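Local atomic coordinates of succinylglutamate desuccinylase/aspartoacylase (PDB entry 3LWU), a protein that binds zinc and probably acts as a metal-dependent hydrolase of the succinylglutamate desuccinylase/aspartoacylase family. Residues A[188-202]-A[256-268]. Residues are numbered along the deposited sequence; the frame is centred on the assembly and turned at random.
Sequences VLDLHTGPKSCKHLY and VSAFTLELASQER. With ZN (zinc ion), chain C.
The side chain of E262 bends at chi2 (-76°), which lays CB and CG against H200 and brings the carboxylate oxygen OE2 against Y202 CE1 and H192 CB. H200 meets it with CG set between its own backbone N and carbonyl carbon (chi1 57°), so that its ring slides beneath E262 CB, 3.4 Å from the ring centroid, a CH-pi contact over the face. The ring cannot easily turn: ND1 donates to C198 O (3.0 Å), which lies in the ring plane, and S197 OG grips the same carbonyl. Were the imidazole cut back to the methyl of an alanine, E262 is likely to lose the surface under its CB and CG, and C198 O one of its donors. Across from it, H192 holds zinc through ND1 at 2.1 Å, with H63 and E66 as the other protein ligands, while NE2 makes a weak bond to D190 OD2. A carboxylate suits that place, since it probably helps to orient the imidazole; a water links D190 OD2 to T260 OG1, with Q59 bonded to the other oxygen, OD1. T260 turns its methyl CG2 to H192 CD2 (3.6 Å), a small branched residue with one polar and one apolar arm to offer. On the other face of the sheet, leucines suit the buried layer: L261 sends CD2 to L191 CD2 (3.7 Å) and CD1 to L201 CD1. Strand 257-263 thus runs between two neighbours, parallel to 188-194 and antiparallel to 200-202, a central mixed sheet carrying a zinc site at its strand ends, as in M14-type carboxypeptidase folds.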
loop_
_atom_site.group_PDB
_atom_site.type_symbol
_atom_site.label_atom_id
_atom_site.label_comp_id
_atom_site.label_asym_id
_atom_site.label_seq_id
_atom_site.Cartn_x
_atom_site.Cartn_y
_atom_site.Cartn_z
ATOM N N VAL A 188 9.648 -7.559 32.073
ATOM C CA VAL A 188 9.540 -7.045 30.707
ATOM C C VAL A 188 8.082 -6.670 30.448
ATOM O O VAL A 188 7.200 -7.479 30.676
ATOM C CB VAL A 188 9.982 -8.101 29.666
ATOM C CG1 VAL A 188 9.604 -7.657 28.195
ATOM C CG2 VAL A 188 11.465 -8.384 29.812
ATOM N N LEU A 189 7.848 -5.435 29.998
ATOM C CA LEU A 189 6.518 -4.974 29.622
ATOM C C LEU A 189 6.582 -4.532 28.178
ATOM O O LEU A 189 7.328 -3.580 27.835
ATOM C CB LEU A 189 6.047 -3.818 30.491
ATOM C CG LEU A 189 6.091 -4.013 32.013
ATOM C CD1 LEU A 189 5.756 -2.688 32.715
ATOM C CD2 LEU A 189 5.202 -5.140 32.489
ATOM N N ASP A 190 5.809 -5.215 27.333
ATOM C CA ASP A 190 5.673 -4.868 25.914
ATOM C C ASP A 190 4.327 -4.208 25.754
ATOM O O ASP A 190 3.310 -4.845 25.958
ATOM C CB ASP A 190 5.761 -6.130 25.059
ATOM C CG ASP A 190 5.945 -5.851 23.583
ATOM O OD1 ASP A 190 6.169 -4.688 23.190
ATOM O OD2 ASP A 190 5.851 -6.840 22.787
ATOM N N LEU A 191 4.328 -2.932 25.423
ATOM C CA LEU A 191 3.115 -2.136 25.329
ATOM C C LEU A 191 2.577 -2.031 23.906
ATOM O O LEU A 191 3.227 -1.482 23.012
ATOM C CB LEU A 191 3.384 -0.725 25.840
ATOM C CG LEU A 191 4.007 -0.535 27.222
ATOM C CD1 LEU A 191 3.977 0.892 27.590
ATOM C CD2 LEU A 191 3.306 -1.377 28.328
ATOM N N HIS A 192 1.366 -2.552 23.739
ATOM C CA HIS A 192 0.662 -2.623 22.485
ATOM C C HIS A 192 -0.719 -1.957 22.610
ATOM O O HIS A 192 -1.088 -1.466 23.659
ATOM C CB HIS A 192 0.479 -4.086 22.099
ATOM C CG HIS A 192 1.728 -4.759 21.614
ATOM N ND1 HIS A 192 1.893 -5.152 20.306
ATOM C CD2 HIS A 192 2.844 -5.165 22.273
ATOM C CE1 HIS A 192 3.045 -5.789 20.187
ATOM N NE2 HIS A 192 3.656 -5.784 21.357
ATOM N N THR A 193 -1.445 -1.865 21.494
ATOM C CA THR A 193 -2.877 -1.562 21.518
ATOM C C THR A 193 -3.577 -2.567 20.614
ATOM O O THR A 193 -2.954 -3.194 19.771
ATOM C CB THR A 193 -3.235 -0.140 20.998
ATOM O OG1 THR A 193 -3.271 -0.161 19.562
ATOM C CG2 THR A 193 -2.254 0.950 21.502
ATOM N N GLY A 194 -4.885 -2.678 20.757
ATOM C CA GLY A 194 -5.687 -3.428 19.806
ATOM C C GLY A 194 -6.127 -2.465 18.737
ATOM O O GLY A 194 -5.627 -1.348 18.674
ATOM N N PRO A 195 -7.046 -2.891 17.876
ATOM C CA PRO A 195 -7.529 -1.990 16.804
ATOM C C PRO A 195 -8.582 -1.020 17.330
ATOM O O PRO A 195 -8.202 0.065 17.731
ATOM C CB PRO A 195 -8.019 -2.956 15.718
ATOM C CG PRO A 195 -8.319 -4.192 16.443
ATOM C CD PRO A 195 -7.342 -4.297 17.576
ATOM N N LYS A 196 -9.857 -1.374 17.308
ATOM C CA LYS A 196 -10.867 -0.703 18.122
ATOM C C LYS A 196 -11.073 -1.657 19.250
ATOM O O LYS A 196 -11.568 -2.772 19.059
ATOM C CB LYS A 196 -12.169 -0.488 17.365
ATOM C CG LYS A 196 -11.991 0.317 16.086
ATOM C CD LYS A 196 -11.585 1.777 16.390
ATOM C CE LYS A 196 -11.670 2.707 15.135
ATOM N NZ LYS A 196 -13.036 2.684 14.463
ATOM N N SER A 197 -10.612 -1.256 20.423
ATOM C CA SER A 197 -10.327 -2.228 21.462
ATOM C C SER A 197 -10.426 -1.661 22.848
ATOM O O SER A 197 -10.176 -0.478 23.046
ATOM C CB SER A 197 -8.910 -2.775 21.244
ATOM O OG SER A 197 -8.560 -3.701 22.246
ATOM N N CYS A 198 -10.793 -2.510 23.805
ATOM C CA CYS A 198 -10.774 -2.139 25.213
ATOM C C CYS A 198 -9.404 -2.565 25.790
ATOM O O CYS A 198 -8.578 -3.175 25.061
ATOM C CB CYS A 198 -11.923 -2.834 25.969
ATOM S SG CYS A 198 -11.711 -4.644 26.213
ATOM N N LYS A 199 -9.158 -2.279 27.065
ATOM C CA LYS A 199 -7.869 -2.586 27.653
ATOM C C LYS A 199 -7.858 -4.043 28.020
ATOM O O LYS A 199 -8.804 -4.530 28.628
ATOM C CB LYS A 199 -7.586 -1.738 28.887
ATOM C CG LYS A 199 -7.430 -0.237 28.608
ATOM C CD LYS A 199 -7.179 0.540 29.874
ATOM C CE LYS A 199 -7.340 2.027 29.651
ATOM N NZ LYS A 199 -6.848 2.796 30.809
ATOM N N HIS A 200 -6.801 -4.750 27.632
ATOM C CA HIS A 200 -6.641 -6.125 28.048
ATOM C C HIS A 200 -5.166 -6.497 28.222
ATOM O O HIS A 200 -4.321 -5.754 27.840
ATOM C CB HIS A 200 -7.410 -7.083 27.101
ATOM C CG HIS A 200 -7.029 -6.997 25.651
ATOM N ND1 HIS A 200 -7.354 -5.924 24.847
ATOM C CD2 HIS A 200 -6.417 -7.898 24.838
ATOM C CE1 HIS A 200 -6.912 -6.137 23.619
ATOM N NE2 HIS A 200 -6.354 -7.342 23.576
ATOM N N LEU A 201 -4.869 -7.638 28.813
ATOM C CA LEU A 201 -3.504 -8.023 29.137
ATOM C C LEU A 201 -3.215 -9.487 28.755
ATOM O O LEU A 201 -4.060 -10.329 28.874
ATOM C CB LEU A 201 -3.329 -7.870 30.652
ATOM C CG LEU A 201 -2.124 -8.416 31.416
ATOM C CD1 LEU A 201 -0.905 -7.637 30.990
ATOM C CD2 LEU A 201 -2.339 -8.281 32.897
ATOM N N TYR A 202 -2.016 -9.771 28.289
ATOM C CA TYR A 202 -1.585 -11.137 28.057
ATOM C C TYR A 202 -0.654 -11.480 29.203
ATOM O O TYR A 202 0.355 -10.797 29.391
ATOM C CB TYR A 202 -0.817 -11.230 26.763
ATOM C CG TYR A 202 -1.670 -11.308 25.535
ATOM C CD1 TYR A 202 -2.074 -10.158 24.876
ATOM C CD2 TYR A 202 -2.069 -12.528 25.008
ATOM C CE1 TYR A 202 -2.828 -10.207 23.740
ATOM C CE2 TYR A 202 -2.851 -12.580 23.850
ATOM C CZ TYR A 202 -3.231 -11.402 23.242
ATOM O OH TYR A 202 -3.987 -11.405 22.096
ATOM N N VAL A 256 11.827 -14.584 35.890
ATOM C CA VAL A 256 11.485 -13.454 35.040
ATOM C C VAL A 256 9.971 -13.386 34.904
ATOM O O VAL A 256 9.283 -14.416 34.959
ATOM C CB VAL A 256 12.233 -13.551 33.683
ATOM C CG1 VAL A 256 11.691 -12.602 32.670
ATOM C CG2 VAL A 256 13.742 -13.279 33.905
ATOM N N SER A 257 9.476 -12.160 34.803
ATOM C CA SER A 257 8.082 -11.872 34.506
ATOM C C SER A 257 8.018 -11.123 33.185
ATOM O O SER A 257 8.778 -10.185 32.993
ATOM C CB SER A 257 7.479 -10.992 35.621
ATOM O OG SER A 257 7.280 -11.762 36.801
ATOM N N ALA A 258 7.100 -11.505 32.292
ATOM C CA ALA A 258 6.858 -10.747 31.038
ATOM C C ALA A 258 5.365 -10.634 30.768
ATOM O O ALA A 258 4.614 -11.590 30.994
ATOM C CB ALA A 258 7.562 -11.389 29.879
ATOM N N PHE A 259 4.932 -9.451 30.339
ATOM C CA PHE A 259 3.518 -9.158 30.050
ATOM C C PHE A 259 3.404 -8.331 28.783
ATOM O O PHE A 259 4.251 -7.473 28.532
ATOM C CB PHE A 259 2.885 -8.316 31.170
ATOM C CG PHE A 259 3.165 -8.817 32.533
ATOM C CD1 PHE A 259 2.328 -9.756 33.134
ATOM C CD2 PHE A 259 4.251 -8.360 33.235
ATOM C CE1 PHE A 259 2.598 -10.233 34.369
ATOM C CE2 PHE A 259 4.520 -8.845 34.469
ATOM C CZ PHE A 259 3.694 -9.772 35.048
ATOM N N THR A 260 2.353 -8.579 27.991
ATOM C CA THR A 260 1.987 -7.704 26.854
ATOM C C THR A 260 0.709 -6.975 27.277
ATOM O O THR A 260 -0.331 -7.606 27.561
ATOM C CB THR A 260 1.762 -8.502 25.567
ATOM O OG1 THR A 260 2.968 -9.209 25.217
ATOM C CG2 THR A 260 1.288 -7.657 24.355
ATOM N N LEU A 261 0.802 -5.650 27.359
ATOM C CA LEU A 261 -0.346 -4.817 27.676
ATOM C C LEU A 261 -0.992 -4.317 26.379
ATOM O O LEU A 261 -0.304 -3.907 25.466
ATOM C CB LEU A 261 0.078 -3.623 28.517
ATOM C CG LEU A 261 0.359 -3.895 29.996
ATOM C CD1 LEU A 261 1.445 -4.924 30.153
ATOM C CD2 LEU A 261 0.702 -2.568 30.698
ATOM N N GLU A 262 -2.310 -4.389 26.301
ATOM C CA GLU A 262 -3.050 -3.897 25.136
ATOM C C GLU A 262 -3.873 -2.684 25.581
ATOM O O GLU A 262 -4.940 -2.818 26.161
ATOM C CB GLU A 262 -3.930 -5.016 24.571
ATOM C CG GLU A 262 -3.176 -6.308 24.277
ATOM C CD GLU A 262 -2.341 -6.240 23.009
ATOM O OE1 GLU A 262 -2.653 -5.419 22.096
ATOM O OE2 GLU A 262 -1.409 -7.062 22.918
ATOM N N LEU A 263 -3.355 -1.501 25.297
ATOM C CA LEU A 263 -3.851 -0.255 25.862
ATOM C C LEU A 263 -4.909 0.422 24.961
ATOM O O LEU A 263 -4.696 1.496 24.395
ATOM C CB LEU A 263 -2.658 0.653 26.121
ATOM C CG LEU A 263 -1.579 0.019 27.047
ATOM C CD1 LEU A 263 -0.247 0.739 26.863
ATOM C CD2 LEU A 263 -1.992 -0.039 28.481
ATOM N N ALA A 264 -6.071 -0.225 24.871
ATOM C CA ALA A 264 -7.224 0.290 24.108
ATOM C C ALA A 264 -6.900 0.376 22.630
ATOM O O ALA A 264 -6.308 -0.540 22.125
ATOM C CB ALA A 264 -7.785 1.607 24.686
ATOM N N SER A 265 -7.311 1.435 21.936
ATOM C CA SER A 265 -7.295 1.437 20.478
ATOM C C SER A 265 -6.012 2.022 19.861
ATOM O O SER A 265 -5.330 2.877 20.445
ATOM C CB SER A 265 -8.522 2.178 19.952
ATOM O OG SER A 265 -9.719 1.605 20.501
ATOM N N GLN A 266 -5.696 1.511 18.690
ATOM C CA GLN A 266 -4.626 2.050 17.843
ATOM C C GLN A 266 -4.948 3.424 17.291
ATOM O O GLN A 266 -6.082 3.915 17.431
ATOM C CB GLN A 266 -4.358 1.083 16.687
ATOM C CG GLN A 266 -5.486 1.047 15.668
ATOM C CD GLN A 266 -5.300 -0.056 14.637
ATOM O OE1 GLN A 266 -4.433 -0.920 14.792
ATOM N NE2 GLN A 266 -6.162 -0.060 13.592
ATOM N N GLU A 267 -3.952 4.052 16.667
ATOM C CA GLU A 267 -4.109 5.348 16.021
ATOM C C GLU A 267 -4.694 6.392 16.934
ATOM O O GLU A 267 -5.508 7.226 16.508
ATOM C CB GLU A 267 -4.986 5.216 14.750
ATOM C CG GLU A 267 -4.276 4.411 13.657
ATOM C CD GLU A 267 -3.043 5.154 13.117
ATOM O OE1 GLU A 267 -2.515 6.127 13.750
ATOM O OE2 GLU A 267 -2.656 4.832 12.020
ATOM N N ARG A 268 -4.292 6.336 18.203
ATOM C CA ARG A 268 -4.867 7.206 19.204
ATOM C C ARG A 268 -3.826 7.519 20.273
ATOM O O ARG A 268 -3.111 6.624 20.714
ATOM C CB ARG A 268 -6.060 6.486 19.843
ATOM C CG ARG A 268 -6.674 7.164 21.064
ATOM C CD ARG A 268 -7.550 6.125 21.779
ATOM N NE ARG A 268 -8.258 6.640 22.942
ATOM C CZ ARG A 268 -8.041 6.289 24.208
ATOM N NH1 ARG A 268 -7.091 5.424 24.548
ATOM N NH2 ARG A 268 -8.794 6.830 25.154
HETATM ZN ZN ZN C . 0.518 -4.965 18.782
HETATM O O HOH W 1 4.800 -9.461 23.221
#